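Local coordinates for uncharacterized protein (Pyrococcus furiosus DSM 3638, PDB 3WZ2), which is an archaeal homolog of proteasome-assembly chaperones and probably acts as a chaperone or activator of the proteasome, at residues Leu12-Val17 / Val102-Lys107; Ala36-Ala41 / Ile82-Ile87; Lys112-Ala117 / Asn199-Leu204. All coordinates share one frame; numbering follows the deposited sequence.

Interaction 1: residues Leu12-Val17 / Val102-Lys107; sequences LVLPEV and VNYLKK
Tyr104 holds CG anti to its own backbone nitrogen (chi1 170°), which sends the phenol ring out of helix 91-107 into the bend made by Leu14-Val17. Leu14 has CG likewise opposite the nitrogen (chi1 -174°), and this drops its CD2 methyl over the ring. The methyl carbon, Leu14 CD2, stands 3.6 Å from the centroid of the Tyr104 ring and only 12° off its normal, a CH-pi contact centred on one face. Farther back, Leu12 CD2 meets Tyr104 CB at 3.8 Å, so the two leucines pack along the tyrosine from root to ring. The hydroxyl works in both directions. Tyr104 OH donates to Pro15 O over 2.7 Å, with that oxygen at the ring edge near its plane, and accepts a weak bond from Val17 N, 3.0 Å from Tyr104 OH. One phenol oxygen thus meets two backbone groups two residues apart, which probably helps to set the course of the loop after strand 11-13. A phenylalanine in place of Tyr104 would probably keep the leucine packing but leave Pro15 O and Val17 N without their shared mate, freeing the loop to shift. One helical turn on, Lys107 bends at chi2 and chi3 across Glu16; the salt bridge is long, Glu16 OE2 to Lys107 NZ 3.7 Å, and lies at the exposed margin. Tyr104 supplies 128 of the 313 Å² buried here. In the fold, this surface contact joins the edge strand of the main sheet to the end of helix 91-107: Val13 pairs through its backbone with Tyr51 of strand 47-53, Leu12 and Leu14 rest on Phe74 of strand 72-77, and Val17 and Tyr104 both touch Ile81 of strand 80-85.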
ATOM      1  N   LEU B  12      21.525   3.760 -11.485  1.00 27.95           N
ATOM      2  CA  LEU B  12      22.890   4.009 -11.039  1.00 27.55           C
ATOM      3  C   LEU B  12      23.475   5.078 -11.881  1.00 27.08           C
ATOM      4  O   LEU B  12      23.600   4.908 -13.076  1.00 27.99           O
ATOM      5  CB  LEU B  12      23.779   2.765 -11.152  1.00 29.35           C
ATOM      6  CG  LEU B  12      24.290   1.979  -9.986  1.00 31.90           C
ATOM      7  CD1 LEU B  12      23.213   1.948  -8.928  1.00 32.42           C
ATOM      8  CD2 LEU B  12      24.706   0.591 -10.424  1.00 30.32           C
ATOM      9  N   VAL B  13      23.908   6.163 -11.264  1.00 27.62           N
ATOM     10  CA  VAL B  13      24.721   7.129 -11.962  1.00 30.37           C
ATOM     11  C   VAL B  13      26.154   6.850 -11.584  1.00 27.76           C
ATOM     12  O   VAL B  13      26.605   7.204 -10.508  1.00 30.46           O
ATOM     13  CB  VAL B  13      24.315   8.593 -11.614  1.00 31.70           C
ATOM     14  CG1 VAL B  13      25.149   9.613 -12.397  1.00 31.98           C
ATOM     15  CG2 VAL B  13      22.837   8.806 -11.911  1.00 31.05           C
ATOM     16  N   LEU B  14      26.872   6.228 -12.490  1.00 28.48           N
ATOM     17  CA  LEU B  14      28.160   5.668 -12.185  1.00 28.62           C
ATOM     18  C   LEU B  14      28.928   5.413 -13.485  1.00 29.46           C
ATOM     19  O   LEU B  14      28.519   4.558 -14.270  1.00 28.85           O
ATOM     20  CB  LEU B  14      27.953   4.359 -11.431  1.00 27.52           C
ATOM     21  CG  LEU B  14      29.216   3.714 -10.899  1.00 26.45           C
ATOM     22  CD1 LEU B  14      29.947   4.646  -9.959  1.00 28.03           C
ATOM     23  CD2 LEU B  14      28.880   2.418 -10.188  1.00 26.25           C
ATOM     24  N   PRO B  15      30.050   6.129 -13.706  1.00 28.80           N
ATOM     25  CA  PRO B  15      30.831   5.811 -14.906  1.00 29.97           C
ATOM     26  C   PRO B  15      31.426   4.412 -14.845  1.00 26.88           C
ATOM     27  O   PRO B  15      31.647   3.868 -13.760  1.00 24.80           O
ATOM     28  CB  PRO B  15      31.934   6.873 -14.921  1.00 31.79           C
ATOM     29  CG  PRO B  15      31.999   7.399 -13.543  1.00 33.63           C
ATOM     30  CD  PRO B  15      30.638   7.227 -12.930  1.00 31.58           C
ATOM     31  N   GLU B  16      31.658   3.854 -16.014  1.00 24.82           N
ATOM     32  CA  GLU B  16      32.291   2.553 -16.171  1.00 28.62           C
ATOM     33  C   GLU B  16      33.723   2.583 -15.696  1.00 28.43           C
ATOM     34  O   GLU B  16      34.471   3.512 -15.990  1.00 32.57           O
ATOM     35  CB  GLU B  16      32.233   2.106 -17.622  1.00 31.19           C
ATOM     36  CG  GLU B  16      30.800   1.926 -18.086  1.00 36.15           C
ATOM     37  CD  GLU B  16      30.650   1.122 -19.383  1.00 47.96           C
ATOM     38  OE1 GLU B  16      31.629   0.460 -19.852  1.00 54.66           O
ATOM     39  OE2 GLU B  16      29.532   1.162 -19.935  1.00 45.83           O
ATOM     40  N   VAL B  17      34.059   1.645 -14.830  1.00 24.72           N
ATOM     41  CA  VAL B  17      35.419   1.449 -14.407  1.00 25.05           C
ATOM     42  C   VAL B  17      35.727   0.024 -14.810  1.00 25.74           C
ATOM     43  O   VAL B  17      35.205  -0.913 -14.199  1.00 21.21           O
ATOM     44  CB  VAL B  17      35.574   1.663 -12.884  1.00 26.72           C
ATOM     45  CG1 VAL B  17      36.987   1.297 -12.406  1.00 27.25           C
ATOM     46  CG2 VAL B  17      35.264   3.116 -12.517  1.00 27.01           C
ATOM     47  N   VAL B 102      24.701  -5.276  -9.810  1.00 17.19           N
ATOM     48  CA  VAL B 102      25.195  -6.447 -10.487  1.00 18.08           C
ATOM     49  C   VAL B 102      25.204  -6.274 -12.013  1.00 17.38           C
ATOM     50  O   VAL B 102      26.157  -6.668 -12.658  1.00 16.34           O
ATOM     51  CB  VAL B 102      24.397  -7.678 -10.065  1.00 18.44           C
ATOM     52  CG1 VAL B 102      24.680  -8.860 -10.968  1.00 18.66           C
ATOM     53  CG2 VAL B 102      24.731  -8.010  -8.623  1.00 19.60           C
ATOM     54  N   ASN B 103      24.171  -5.682 -12.583  1.00 17.98           N
ATOM     55  CA  ASN B 103      24.189  -5.358 -14.016  1.00 20.57           C
ATOM     56  C   ASN B 103      25.381  -4.485 -14.384  1.00 19.94           C
ATOM     57  O   ASN B 103      26.015  -4.729 -15.394  1.00 18.81           O
ATOM     58  CB  ASN B 103      22.909  -4.638 -14.476  1.00 26.04           C
ATOM     59  CG  ASN B 103      21.688  -5.551 -14.447  1.00 32.77           C
ATOM     60  OD1 ASN B 103      21.825  -6.776 -14.556  1.00 39.26           O
ATOM     61  ND2 ASN B 103      20.477  -4.971 -14.324  1.00 35.92           N
ATOM     62  N   TYR B 104      25.685  -3.477 -13.555  1.00 17.51           N
ATOM     63  CA  TYR B 104      26.818  -2.645 -13.796  1.00 16.40           C
ATOM     64  C   TYR B 104      28.109  -3.459 -13.744  1.00 17.76           C
ATOM     65  O   TYR B 104      28.956  -3.334 -14.607  1.00 15.31           O
ATOM     66  CB  TYR B 104      26.868  -1.497 -12.786  1.00 17.19           C
ATOM     67  CG  TYR B 104      28.148  -0.715 -12.822  1.00 17.08           C
ATOM     68  CD1 TYR B 104      28.265   0.422 -13.589  1.00 18.67           C
ATOM     69  CD2 TYR B 104      29.232  -1.113 -12.077  1.00 17.38           C
ATOM     70  CE1 TYR B 104      29.468   1.127 -13.627  1.00 19.00           C
ATOM     71  CE2 TYR B 104      30.423  -0.428 -12.108  1.00 17.40           C
ATOM     72  CZ  TYR B 104      30.543   0.686 -12.888  1.00 17.15           C
ATOM     73  OH  TYR B 104      31.737   1.361 -12.894  1.00 17.14           O
ATOM     74  N   LEU B 105      28.258  -4.294 -12.726  1.00 18.83           N
ATOM     75  CA  LEU B 105      29.500  -5.028 -12.526  1.00 19.10           C
ATOM     76  C   LEU B 105      29.736  -6.089 -13.620  1.00 21.04           C
ATOM     77  O   LEU B 105      30.862  -6.276 -14.075  1.00 17.90           O
ATOM     78  CB  LEU B 105      29.501  -5.686 -11.162  1.00 19.08           C
ATOM     79  CG  LEU B 105      29.503  -4.753  -9.935  1.00 20.00           C
ATOM     80  CD1 LEU B 105      29.232  -5.539  -8.677  1.00 21.43           C
ATOM     81  CD2 LEU B 105      30.803  -4.016  -9.778  1.00 19.20           C
ATOM     82  N   LYS B 106      28.667  -6.750 -14.056  1.00 22.70           N
ATOM     83  CA  LYS B 106      28.690  -7.555 -15.285  1.00 25.99           C
ATOM     84  C   LYS B 106      29.211  -6.769 -16.490  1.00 25.22           C
ATOM     85  O   LYS B 106      30.096  -7.203 -17.174  1.00 23.90           O
ATOM     86  CB  LYS B 106      27.295  -8.049 -15.625  1.00 29.71           C
ATOM     87  CG  LYS B 106      27.151  -9.522 -15.402  1.00 34.77           C
ATOM     88  CD  LYS B 106      26.213 -10.226 -16.347  1.00 36.67           C
ATOM     89  CE  LYS B 106      26.712 -11.658 -16.621  1.00 41.78           C
ATOM     90  NZ  LYS B 106      25.988 -12.334 -17.726  1.00 44.94           N
ATOM     91  N   LYS B 107      28.578  -5.643 -16.750  1.00 26.15           N
ATOM     92  CA  LYS B 107      28.877  -4.808 -17.872  1.00 30.24           C
ATOM     93  C   LYS B 107      30.361  -4.431 -17.930  1.00 28.80           C
ATOM     94  O   LYS B 107      30.927  -4.398 -19.004  1.00 27.76           O
ATOM     95  CB  LYS B 107      28.045  -3.534 -17.801  1.00 35.86           C
ATOM     96  CG  LYS B 107      27.903  -2.791 -19.115  1.00 42.71           C
ATOM     97  CD  LYS B 107      27.769  -1.285 -18.909  1.00 51.24           C
ATOM     98  CE  LYS B 107      26.627  -0.886 -17.976  1.00 59.78           C
ATOM     99  NZ  LYS B 107      26.670   0.585 -17.671  1.00 59.54           N
TER

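Interaction 2: residues Ala36-Ala41 / Ile82-Ile87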
ATOM      1  N   ALA B  36      33.813   0.532   8.207  1.00 17.82           N
ATOM      2  CA  ALA B  36      34.974   0.124   7.426  1.00 17.49           C
ATOM      3  C   ALA B  36      35.025   0.859   6.084  1.00 19.57           C
ATOM      4  O   ALA B  36      36.072   1.327   5.645  1.00 20.88           O
ATOM      5  CB  ALA B  36      34.934  -1.371   7.210  1.00 17.26           C
ATOM      6  N   ALA B  37      33.893   0.934   5.406  1.00 21.29           N
ATOM      7  CA  ALA B  37      33.882   1.469   4.044  1.00 21.47           C
ATOM      8  C   ALA B  37      34.081   2.961   4.033  1.00 21.25           C
ATOM      9  O   ALA B  37      34.775   3.476   3.147  1.00 23.86           O
ATOM     10  CB  ALA B  37      32.580   1.106   3.340  1.00 20.79           C
ATOM     11  N   ASN B  38      33.471   3.641   4.989  1.00 22.77           N
ATOM     12  CA  ASN B  38      33.701   5.085   5.166  1.00 25.24           C
ATOM     13  C   ASN B  38      35.135   5.404   5.515  1.00 25.13           C
ATOM     14  O   ASN B  38      35.746   6.281   4.904  1.00 26.09           O
ATOM     15  CB  ASN B  38      32.772   5.668   6.211  1.00 27.94           C
ATOM     16  CG  ASN B  38      31.392   5.980   5.643  1.00 32.29           C
ATOM     17  OD1 ASN B  38      31.200   7.021   5.013  1.00 35.26           O
ATOM     18  ND2 ASN B  38      30.436   5.056   5.819  1.00 34.17           N
ATOM     19  N   PHE B  39      35.713   4.618   6.414  1.00 25.68           N
ATOM     20  CA  PHE B  39      37.116   4.772   6.714  1.00 25.36           C
ATOM     21  C   PHE B  39      37.966   4.584   5.478  1.00 27.66           C
ATOM     22  O   PHE B  39      38.828   5.396   5.182  1.00 28.20           O
ATOM     23  CB  PHE B  39      37.539   3.788   7.783  1.00 27.20           C
ATOM     24  CG  PHE B  39      38.954   3.971   8.221  1.00 28.22           C
ATOM     25  CD1 PHE B  39      39.337   5.162   8.834  1.00 28.34           C
ATOM     26  CD2 PHE B  39      39.890   2.982   8.043  1.00 28.31           C
ATOM     27  CE1 PHE B  39      40.617   5.351   9.246  1.00 29.01           C
ATOM     28  CE2 PHE B  39      41.196   3.175   8.448  1.00 30.98           C
ATOM     29  CZ  PHE B  39      41.556   4.367   9.057  1.00 29.19           C
ATOM     30  N   LEU B  40      37.756   3.504   4.730  1.00 26.82           N
ATOM     31  CA  LEU B  40      38.591   3.299   3.562  1.00 26.73           C
ATOM     32  C   LEU B  40      38.476   4.372   2.526  1.00 25.92           C
ATOM     33  O   LEU B  40      39.455   4.673   1.851  1.00 26.38           O
ATOM     34  CB  LEU B  40      38.297   1.982   2.884  1.00 28.74           C
ATOM     35  CG  LEU B  40      38.856   0.766   3.593  1.00 30.30           C
ATOM     36  CD1 LEU B  40      38.074  -0.474   3.212  1.00 31.88           C
ATOM     37  CD2 LEU B  40      40.316   0.608   3.231  1.00 33.16           C
ATOM     38  N   ALA B  41      37.278   4.886   2.312  1.00 26.98           N
ATOM     39  CA  ALA B  41      37.095   5.862   1.259  1.00 28.26           C
ATOM     40  C   ALA B  41      37.865   7.138   1.596  1.00 31.83           C
ATOM     41  O   ALA B  41      38.464   7.756   0.723  1.00 30.55           O
ATOM     42  CB  ALA B  41      35.632   6.173   1.093  1.00 29.37           C
ATOM     43  N   ILE B  82      33.977   2.055  -3.900  1.00 19.15           N
ATOM     44  CA  ILE B  82      33.359   1.787  -2.599  1.00 18.19           C
ATOM     45  C   ILE B  82      31.954   2.333  -2.566  1.00 17.97           C
ATOM     46  O   ILE B  82      31.742   3.494  -2.909  1.00 18.39           O
ATOM     47  CB  ILE B  82      34.177   2.412  -1.475  1.00 18.79           C
ATOM     48  CG1 ILE B  82      35.547   1.743  -1.473  1.00 20.23           C
ATOM     49  CG2 ILE B  82      33.506   2.217  -0.132  1.00 19.87           C
ATOM     50  CD1 ILE B  82      36.450   2.215  -0.387  1.00 22.48           C
ATOM     51  N   ALA B  83      30.999   1.503  -2.155  1.00 16.91           N
ATOM     52  CA  ALA B  83      29.597   1.876  -2.094  1.00 17.80           C
ATOM     53  C   ALA B  83      29.176   2.078  -0.657  1.00 18.44           C
ATOM     54  O   ALA B  83      29.336   1.158   0.166  1.00 17.05           O
ATOM     55  CB  ALA B  83      28.756   0.776  -2.725  1.00 18.60           C
ATOM     56  N   ILE B  84      28.551   3.224  -0.387  1.00 18.66           N
ATOM     57  CA  ILE B  84      28.180   3.650   0.970  1.00 19.82           C
ATOM     58  C   ILE B  84      26.713   4.030   0.958  1.00 18.59           C
ATOM     59  O   ILE B  84      26.221   4.559  -0.027  1.00 18.60           O
ATOM     60  CB  ILE B  84      29.050   4.878   1.365  1.00 24.42           C
ATOM     61  CG1 ILE B  84      30.530   4.365   1.617  1.00 25.41           C
ATOM     62  CG2 ILE B  84      28.430   5.663   2.526  1.00 23.89           C
ATOM     63  CD1 ILE B  84      31.559   5.413   1.925  1.00 30.11           C
ATOM     64  N   ALA B  85      26.024   3.788   2.060  1.00 19.02           N
ATOM     65  CA  ALA B  85      24.693   4.305   2.264  1.00 20.77           C
ATOM     66  C   ALA B  85      24.534   4.871   3.666  1.00 22.89           C
ATOM     67  O   ALA B  85      24.860   4.207   4.636  1.00 24.70           O
ATOM     68  CB  ALA B  85      23.665   3.199   2.040  1.00 20.69           C
ATOM     69  N   ASP B  86      23.940   6.051   3.776  1.00 24.64           N
ATOM     70  CA  ASP B  86      23.665   6.644   5.062  1.00 27.52           C
ATOM     71  C   ASP B  86      22.246   6.430   5.584  1.00 29.17           C
ATOM     72  O   ASP B  86      21.934   6.882   6.671  1.00 28.70           O
ATOM     73  CB  ASP B  86      24.031   8.129   5.025  1.00 31.15           C
ATOM     74  CG  ASP B  86      25.562   8.348   5.049  1.00 35.05           C
ATOM     75  OD1 ASP B  86      26.255   7.599   5.756  1.00 37.54           O
ATOM     76  OD2 ASP B  86      26.077   9.233   4.329  1.00 37.39           O
ATOM     77  N   ILE B  87      21.423   5.677   4.862  1.00 28.34           N
ATOM     78  CA  ILE B  87      20.071   5.354   5.309  1.00 30.70           C
ATOM     79  C   ILE B  87      19.884   3.840   5.178  1.00 32.66           C
ATOM     80  O   ILE B  87      20.557   3.194   4.374  1.00 26.97           O
ATOM     81  CB  ILE B  87      19.021   6.143   4.498  1.00 32.00           C
ATOM     82  CG1 ILE B  87      19.271   5.971   3.021  1.00 37.59           C
ATOM     83  CG2 ILE B  87      19.168   7.627   4.797  1.00 31.98           C
ATOM     84  CD1 ILE B  87      18.159   6.519   2.158  1.00 40.80           C
TER
HETATM   85  O   HOH W   1      28.655   8.244   5.915  1.00 38.25           O
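Ile82 and Ile84 are the bumps of the strand, and the small residues Ala37 and Ala41 provide the hollows of the helix. Ile82 spreads its branches: CG2 fits against Ala37, with Ile82 CG2 3.8 Å from Ala37 CB, while its other arm reaches farther along the helix until Ile82 CD1 lies 3.8 Å from Leu40 CB. Ile84 CD1 enters beside Ala41, 4.2 Å from Ala41 CB, and slips against the flat amide of Asn38, where Ile84 CD1 comes within 3.5 Å of Asn38 OD1. With methyls on the helix side, the backbones can close to 6.7 Å between Ala37 CA and Ile82 CA; the segment axes pass at 8.5 Å, with directions 126° apart. On the more open side, Asn38 ND2 hydrogen-bonds to His34 O, one turn back, and Asn38 OD1 accepts from a water lying 3.0 Å away, near Asp86, whose carboxylate also bridges to Arg73. The contact is thus a buried helix-on-sheet packing: strand 80-85 lies between strands 72-77 and 21-24, Ile82 also meets Ile23, and Leu40, besides meeting Ile82, packs on Val195 and Leu198 of helix 188-202.

Interaction 3: residues Lys112-Ala117 / Asn199-Leu204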
ATOM      1  N   LYS B 112      36.430  -8.210  -8.861  1.00 22.48           N
ATOM      2  CA  LYS B 112      36.019  -8.686  -7.541  1.00 22.50           C
ATOM      3  C   LYS B 112      34.843  -7.876  -7.002  1.00 18.98           C
ATOM      4  O   LYS B 112      34.769  -6.680  -7.196  1.00 19.44           O
ATOM      5  CB  LYS B 112      37.161  -8.577  -6.523  1.00 26.10           C
ATOM      6  CG  LYS B 112      38.305  -9.512  -6.768  1.00 29.50           C
ATOM      7  CD  LYS B 112      39.336  -9.437  -5.664  1.00 34.11           C
ATOM      8  CE  LYS B 112      40.684  -9.999  -6.104  1.00 41.51           C
ATOM      9  NZ  LYS B 112      41.016 -11.247  -5.385  1.00 45.48           N
ATOM     10  N   VAL B 113      33.970  -8.554  -6.271  1.00 18.06           N
ATOM     11  CA  VAL B 113      32.890  -7.948  -5.555  1.00 16.85           C
ATOM     12  C   VAL B 113      33.025  -8.369  -4.118  1.00 17.36           C
ATOM     13  O   VAL B 113      32.875  -9.535  -3.794  1.00 17.68           O
ATOM     14  CB  VAL B 113      31.541  -8.410  -6.136  1.00 16.65           C
ATOM     15  CG1 VAL B 113      30.400  -7.606  -5.556  1.00 16.35           C
ATOM     16  CG2 VAL B 113      31.545  -8.269  -7.652  1.00 17.36           C
ATOM     17  N   ILE B 114      33.274  -7.412  -3.233  1.00 17.66           N
ATOM     18  CA  ILE B 114      33.603  -7.720  -1.849  1.00 17.91           C
ATOM     19  C   ILE B 114      32.637  -6.954  -0.963  1.00 18.06           C
ATOM     20  O   ILE B 114      32.610  -5.732  -0.978  1.00 19.52           O
ATOM     21  CB  ILE B 114      35.046  -7.288  -1.518  1.00 18.74           C
ATOM     22  CG1 ILE B 114      36.048  -8.001  -2.405  1.00 20.77           C
ATOM     23  CG2 ILE B 114      35.374  -7.616  -0.074  1.00 20.06           C
ATOM     24  CD1 ILE B 114      37.435  -7.379  -2.433  1.00 23.03           C
ATOM     25  N   SER B 115      31.872  -7.669  -0.156  1.00 17.94           N
ATOM     26  CA  SER B 115      31.040  -7.034   0.852  1.00 18.09           C
ATOM     27  C   SER B 115      31.697  -7.093   2.226  1.00 17.87           C
ATOM     28  O   SER B 115      32.327  -8.067   2.586  1.00 17.79           O
ATOM     29  CB  SER B 115      29.655  -7.727   0.886  1.00 19.47           C
ATOM     30  OG  SER B 115      28.964  -7.514  -0.331  1.00 20.32           O
ATOM     31  N   LEU B 116      31.571  -6.004   2.957  1.00 18.52           N
ATOM     32  CA  LEU B 116      32.058  -5.890   4.303  1.00 19.10           C
ATOM     33  C   LEU B 116      30.872  -5.892   5.240  1.00 19.97           C
ATOM     34  O   LEU B 116      29.968  -5.068   5.103  1.00 22.70           O
ATOM     35  CB  LEU B 116      32.806  -4.571   4.464  1.00 20.18           C
ATOM     36  CG  LEU B 116      33.866  -4.314   3.419  1.00 20.24           C
ATOM     37  CD1 LEU B 116      34.549  -3.015   3.767  1.00 20.23           C
ATOM     38  CD2 LEU B 116      34.862  -5.464   3.354  1.00 20.78           C
ATOM     39  N   ALA B 117      30.834  -6.850   6.139  1.00 18.91           N
ATOM     40  CA  ALA B 117      29.657  -7.047   6.987  1.00 19.89           C
ATOM     41  C   ALA B 117      30.079  -7.341   8.413  1.00 20.66           C
ATOM     42  O   ALA B 117      31.263  -7.602   8.685  1.00 18.33           O
ATOM     43  CB  ALA B 117      28.817  -8.192   6.452  1.00 20.44           C
ATOM     44  N   ASN B 199      42.851  -4.985   3.497  1.00 24.65           N
ATOM     45  CA  ASN B 199      44.188  -4.541   3.172  1.00 26.62           C
ATOM     46  C   ASN B 199      45.104  -5.628   2.669  1.00 25.89           C
ATOM     47  O   ASN B 199      45.810  -5.469   1.683  1.00 28.77           O
ATOM     48  CB  ASN B 199      44.823  -3.978   4.423  1.00 31.37           C
ATOM     49  CG  ASN B 199      45.817  -2.924   4.094  1.00 34.14           C
ATOM     50  OD1 ASN B 199      45.436  -1.972   3.449  1.00 37.75           O
ATOM     51  ND2 ASN B 199      47.070  -3.073   4.489  1.00 34.77           N
ATOM     52  N   LYS B 200      45.096  -6.750   3.348  1.00 25.54           N
ATOM     53  CA  LYS B 200      45.887  -7.898   2.910  1.00 27.41           C
ATOM     54  C   LYS B 200      45.417  -8.469   1.607  1.00 27.45           C
ATOM     55  O   LYS B 200      46.207  -8.847   0.774  1.00 30.88           O
ATOM     56  CB  LYS B 200      45.803  -8.986   3.968  1.00 28.59           C
ATOM     57  CG  LYS B 200      46.760  -8.562   5.061  1.00 30.08           C
ATOM     58  CD  LYS B 200      46.453  -9.113   6.396  1.00 32.42           C
ATOM     59  CE  LYS B 200      47.480  -8.626   7.432  1.00 34.83           C
ATOM     60  NZ  LYS B 200      47.372  -9.374   8.692  1.00 38.83           N
ATOM     61  N   MET B 201      44.115  -8.589   1.479  1.00 27.11           N
ATOM     62  CA  MET B 201      43.505  -9.168   0.287  1.00 26.58           C
ATOM     63  C   MET B 201      43.825  -8.310  -0.939  1.00 23.99           C
ATOM     64  O   MET B 201      44.009  -8.834  -2.006  1.00 23.88           O
ATOM     65  CB  MET B 201      41.992  -9.290   0.526  1.00 25.74           C
ATOM     66  CG  MET B 201      41.120  -9.711  -0.632  1.00 28.13           C
ATOM     67  SD  MET B 201      39.440 -10.138  -0.038  1.00 34.31           S
ATOM     68  CE  MET B 201      38.841 -10.911  -1.538  1.00 35.51           C
ATOM     69  N   LEU B 202      43.799  -6.989  -0.812  1.00 21.93           N
ATOM     70  CA  LEU B 202      43.921  -6.149  -1.980  1.00 26.15           C
ATOM     71  C   LEU B 202      45.304  -5.509  -2.102  1.00 29.86           C
ATOM     72  O   LEU B 202      45.552  -4.769  -3.036  1.00 27.84           O
ATOM     73  CB  LEU B 202      42.869  -5.043  -1.934  1.00 25.72           C
ATOM     74  CG  LEU B 202      41.454  -5.560  -1.966  1.00 27.39           C
ATOM     75  CD1 LEU B 202      40.506  -4.382  -2.024  1.00 29.79           C
ATOM     76  CD2 LEU B 202      41.239  -6.475  -3.159  1.00 28.10           C
ATOM     77  N   GLY B 203      46.191  -5.784  -1.146  1.00 35.16           N
ATOM     78  CA  GLY B 203      47.554  -5.239  -1.170  1.00 38.06           C
ATOM     79  C   GLY B 203      47.530  -3.747  -1.028  1.00 40.75           C
ATOM     80  O   GLY B 203      48.177  -3.031  -1.781  1.00 45.18           O
ATOM     81  N   LEU B 204      46.743  -3.268  -0.087  1.00 43.26           N
ATOM     82  CA  LEU B 204      46.730  -1.853   0.189  1.00 46.84           C
ATOM     83  C   LEU B 204      47.650  -1.506   1.339  1.00 51.96           C
ATOM     84  O   LEU B 204      48.252  -2.395   1.976  1.00 56.69           O
ATOM     85  CB  LEU B 204      45.306  -1.389   0.426  1.00 50.46           C
ATOM     86  CG  LEU B 204      44.365  -1.680  -0.732  1.00 51.46           C
ATOM     87  CD1 LEU B 204      42.945  -1.286  -0.363  1.00 49.50           C
ATOM     88  CD2 LEU B 204      44.869  -0.965  -1.980  1.00 56.64           C
TER
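Lys112 starts the contact with the methylene part of its chain, not with its charge: Lys112 CD lies 4.3 Å from Leu202 CD2 and 4.4 Å from Met201 CE, distances that indicate a loose touch. Its ammonium goes elsewhere, with a weak hydrogen bond to Tyr175 OH and a long, weak ion pair with Glu142. Skipping Val113, whose side chain faces helix 158-169, the next residue, Ile114, carries the main packing. Its CG1 sits anti to the carbonyl carbon (chi1 -60°), and the chain continues extended, so that CD1 projects as the leading methyl toward the helix. There it meets two side chains tip to tip: Ile114 CD1 is 3.9 Å from Met201 CE and 4.0 Å from Leu202 CD2. Met201 arrives at full stretch, all three torsions near anti, which carries its terminal methyl across to the strand. These are apolar meetings between chain ends; the two segments together bury a modest 177 Å². Even the closest backbone approach, Lys112 CA to Leu202 CA, is 10.0 Å, and the side chains span the distance. Just past Leu202 the helix ends: Gly203 has positive phi (65°), and Leu204 N bonds to Asn199 O at 3.0 Å. Within the fold the contact lays the last turn of helix 188-202 on strand 112-120, which runs between the parallel strands 21-24 and 174-181; Leu202 also covers Ile21 and Ile23 of the first, and Met201 touches Tyr175 of the second.

From the N terminus, residues 12-17 leave the edge strand and wait until 102-107 to be met, so interaction 1 closes a loop of 84 intervening residues. Interaction 2 forms within that span, 36-41 joining 82-87 before the outer loop shuts. Interaction 3 opens afterwards, in series, and ends at 199-204; none of the three cross. Interactions 2 and 3 pack helices 32-43 and 188-202 on one face of the main sheet, whereas interaction 1 involves helix 91-107 of the other. Interaction 3 touches both others, Leu105 CD1 lying 3.7 Å from Val113 CG2 and Ala36 CB 3.8 Å from Leu116 CD1; interactions 1 and 2 stay about 7 Å apart at their nearest atoms.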